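Local structure of oxidoreductase, putative (6SKX) at residues 57-62 and 83-88. The protein acts as a fungal reductive aminase, probably using NADPH to reduce imines formed from carbonyl compounds and amines. Numbering follows the deposited sequence.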
ATOM      1  N   ALA A  57     -13.695 -37.456 -16.267  1.00 48.16           N
ATOM      2  CA  ALA A  57     -12.501 -37.993 -15.577  1.00 49.15           C
ATOM      3  C   ALA A  57     -12.660 -37.997 -14.055  1.00 47.46           C
ATOM      4  O   ALA A  57     -11.966 -38.771 -13.421  1.00 51.52           O
ATOM      5  CB  ALA A  57     -11.275 -37.234 -15.993  1.00 50.72           C
ATOM      6  N   SER A  58     -13.534 -37.155 -13.514  1.00 44.94           N
ATOM      7  CA  SER A  58     -13.713 -37.087 -12.045  1.00 46.77           C
ATOM      8  C   SER A  58     -15.032 -36.407 -11.693  1.00 43.09           C
ATOM      9  O   SER A  58     -15.565 -35.719 -12.529  1.00 47.10           O
ATOM     10  CB  SER A  58     -12.574 -36.318 -11.438  1.00 42.50           C
ATOM     11  OG  SER A  58     -12.647 -36.339 -10.036  1.00 40.25           O
ATOM     12  N   ASP A  59     -15.547 -36.679 -10.500  1.00 46.13           N
ATOM     13  CA  ASP A  59     -16.712 -35.919  -9.973  1.00 48.97           C
ATOM     14  C   ASP A  59     -16.273 -34.539  -9.432  1.00 49.51           C
ATOM     15  O   ASP A  59     -17.160 -33.660  -9.297  1.00 46.37           O
ATOM     16  CB  ASP A  59     -17.463 -36.748  -8.914  1.00 49.87           C
ATOM     17  CG  ASP A  59     -18.501 -37.695  -9.510  1.00 51.07           C
ATOM     18  OD1 ASP A  59     -18.615 -37.704 -10.776  1.00 46.73           O
ATOM     19  OD2 ASP A  59     -19.182 -38.426  -8.713  1.00 48.82           O
ATOM     20  N   LEU A  60     -14.987 -34.368  -9.122  1.00 51.02           N
ATOM     21  CA  LEU A  60     -14.442 -33.078  -8.623  1.00 45.94           C
ATOM     22  C   LEU A  60     -13.671 -32.398  -9.758  1.00 43.63           C
ATOM     23  O   LEU A  60     -12.616 -32.875 -10.132  1.00 46.63           O
ATOM     24  CB  LEU A  60     -13.565 -33.329  -7.399  1.00 48.16           C
ATOM     25  CG  LEU A  60     -12.988 -32.089  -6.727  1.00 48.37           C
ATOM     26  CD1 LEU A  60     -14.079 -31.114  -6.344  1.00 49.05           C
ATOM     27  CD2 LEU A  60     -12.174 -32.476  -5.512  1.00 46.31           C
ATOM     28  N   ILE A  61     -14.217 -31.297 -10.247  1.00 41.00           N
ATOM     29  CA  ILE A  61     -13.721 -30.515 -11.390  1.00 45.70           C
ATOM     30  C   ILE A  61     -13.257 -29.152 -10.876  1.00 47.26           C
ATOM     31  O   ILE A  61     -14.064 -28.486 -10.265  1.00 48.79           O
ATOM     32  CB  ILE A  61     -14.863 -30.450 -12.416  1.00 53.14           C
ATOM     33  CG1 ILE A  61     -15.133 -31.847 -12.995  1.00 48.69           C
ATOM     34  CG2 ILE A  61     -14.569 -29.443 -13.512  1.00 49.15           C
ATOM     35  CD1 ILE A  61     -16.551 -31.987 -13.355  1.00 62.87           C
ATOM     36  N   ILE A  62     -11.964 -28.823 -11.050  1.00 46.79           N
ATOM     37  CA  ILE A  62     -11.335 -27.541 -10.611  1.00 48.69           C
ATOM     38  C   ILE A  62     -11.019 -26.741 -11.875  1.00 46.16           C
ATOM     39  O   ILE A  62     -10.295 -27.230 -12.753  1.00 46.46           O
ATOM     40  CB  ILE A  62     -10.048 -27.738  -9.791  1.00 58.81           C
ATOM     41  CG1 ILE A  62     -10.138 -28.856  -8.744  1.00 59.59           C
ATOM     42  CG2 ILE A  62      -9.627 -26.419  -9.171  1.00 55.58           C
ATOM     43  CD1 ILE A  62     -10.825 -28.473  -7.499  1.00 66.77           C
ATOM     44  N   HIS A  83     -24.364 -33.658 -14.570  1.00 58.10           N
ATOM     45  CA  HIS A  83     -25.284 -34.180 -13.521  1.00 56.45           C
ATOM     46  C   HIS A  83     -24.436 -34.871 -12.429  1.00 55.75           C
ATOM     47  O   HIS A  83     -23.622 -35.769 -12.777  1.00 52.92           O
ATOM     48  CB  HIS A  83     -26.391 -35.077 -14.150  1.00 49.63           C
ATOM     49  CG  HIS A  83     -27.468 -35.458 -13.184  1.00 65.60           C
ATOM     50  ND1 HIS A  83     -28.567 -34.613 -12.902  1.00 71.37           N
ATOM     51  CD2 HIS A  83     -27.600 -36.544 -12.379  1.00 68.34           C
ATOM     52  CE1 HIS A  83     -29.313 -35.175 -11.966  1.00 75.97           C
ATOM     53  NE2 HIS A  83     -28.746 -36.370 -11.637  1.00 71.55           N
ATOM     54  N   GLY A  84     -24.649 -34.504 -11.160  1.00 50.81           N
ATOM     55  CA  GLY A  84     -23.950 -35.066  -9.979  1.00 49.36           C
ATOM     56  C   GLY A  84     -22.484 -34.608  -9.867  1.00 54.11           C
ATOM     57  O   GLY A  84     -21.811 -35.079  -8.965  1.00 46.37           O
ATOM     58  N   LYS A  85     -21.989 -33.691 -10.705  1.00 46.92           N
ATOM     59  CA  LYS A  85     -20.601 -33.154 -10.581  1.00 52.21           C
ATOM     60  C   LYS A  85     -20.536 -32.010  -9.566  1.00 51.35           C
ATOM     61  O   LYS A  85     -21.537 -31.310  -9.368  1.00 57.58           O
ATOM     62  CB  LYS A  85     -20.067 -32.608 -11.902  1.00 50.01           C
ATOM     63  CG  LYS A  85     -20.004 -33.617 -13.035  1.00 55.77           C
ATOM     64  CD  LYS A  85     -19.109 -34.797 -12.747  1.00 58.62           C
ATOM     65  CE  LYS A  85     -19.201 -35.873 -13.807  1.00 52.23           C
ATOM     66  NZ  LYS A  85     -18.238 -36.952 -13.517  1.00 52.49           N
ATOM     67  N   THR A  86     -19.387 -31.872  -8.909  1.00 51.15           N
ATOM     68  CA  THR A  86     -19.049 -30.714  -8.056  1.00 46.82           C
ATOM     69  C   THR A  86     -18.036 -29.833  -8.793  1.00 49.10           C
ATOM     70  O   THR A  86     -16.954 -30.299  -9.103  1.00 53.06           O
ATOM     71  CB  THR A  86     -18.504 -31.146  -6.706  1.00 50.21           C
ATOM     72  OG1 THR A  86     -19.488 -31.976  -6.092  1.00 49.31           O
ATOM     73  CG2 THR A  86     -18.151 -29.947  -5.845  1.00 48.22           C
ATOM     74  N   ILE A  87     -18.402 -28.594  -9.076  1.00 49.46           N
ATOM     75  CA  ILE A  87     -17.544 -27.640  -9.826  1.00 47.67           C
ATOM     76  C   ILE A  87     -16.967 -26.624  -8.837  1.00 53.73           C
ATOM     77  O   ILE A  87     -17.725 -26.046  -8.022  1.00 50.24           O
ATOM     78  CB  ILE A  87     -18.373 -27.018 -10.947  1.00 53.76           C
ATOM     79  CG1 ILE A  87     -18.796 -28.125 -11.922  1.00 62.59           C
ATOM     80  CG2 ILE A  87     -17.609 -25.894 -11.609  1.00 52.43           C
ATOM     81  CD1 ILE A  87     -19.601 -27.640 -13.078  1.00 73.16           C
ATOM     82  N   ILE A  88     -15.643 -26.504  -8.842  1.00 52.47           N
ATOM     83  CA  ILE A  88     -14.922 -25.445  -8.097  1.00 50.48           C
ATOM     84  C   ILE A  88     -14.325 -24.507  -9.139  1.00 50.31           C
ATOM     85  O   ILE A  88     -13.365 -24.914  -9.813  1.00 49.48           O
ATOM     86  CB  ILE A  88     -13.834 -26.038  -7.184  1.00 50.50           C
ATOM     87  CG1 ILE A  88     -14.342 -27.204  -6.320  1.00 47.63           C
ATOM     88  CG2 ILE A  88     -13.219 -24.916  -6.368  1.00 47.27           C
ATOM     89  CD1 ILE A  88     -15.441 -26.865  -5.325  1.00 50.11           C
TER
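K85 reaches across to the residues leading into the neighbouring strand, where its NZ forms a salt bridge with D59 OD1 at 2.9 Å; aspartate suits this spot by offering a carboxylate to the ammonium group. The same NZ donates to S58 O at 3.1 Å, approaching from above the carbonyl plane rather than along a lone pair. A lysine suits the place because its long chain, bent at chi2 (-61°), lays its methylenes against I61 CD1, 3.8 Å from K85 CG, and still carries the ammonium group to the two oxygens. The D59 and K85 side chains meet at about a right angle. Next to them the backbones pair: T86 N donates to D59 O, I61 N to T86 O and I88 N to I61 O, all nearly straight. These bonds join parallel strands 60-63 and 86-89, central neighbours in the Rossmann-type NADP-binding domain, linked through helix 68-75 as a beta-alpha-beta crossover. On the face shared by L60, I62, T86 and I88, the leucine and isoleucines supply apolar branches that meet across the strands; beta-branched isoleucine and threonine suit an extended backbone. I62 CD1 packs 3.9 Å from I88 CB, the two side chains running alongside each other, while L60, its CG anti to the backbone N (chi1 -177°), brings CD1 to 3.9 Å from I88 CG1. Helix 137-147 packs on this face through L60, I62 and T86. Farther out, I55 O, in the last turn of helix 51-56, also accepts from K85 NZ. S58, whose short hydroxyl side chain can take the N-H two residues on, receives L60 N on OG at 3.2 Å in an ST turn just before strand 60-63, and bonds S3 OG; T86 OG1 is held by R111 NH2 of strand 111-118.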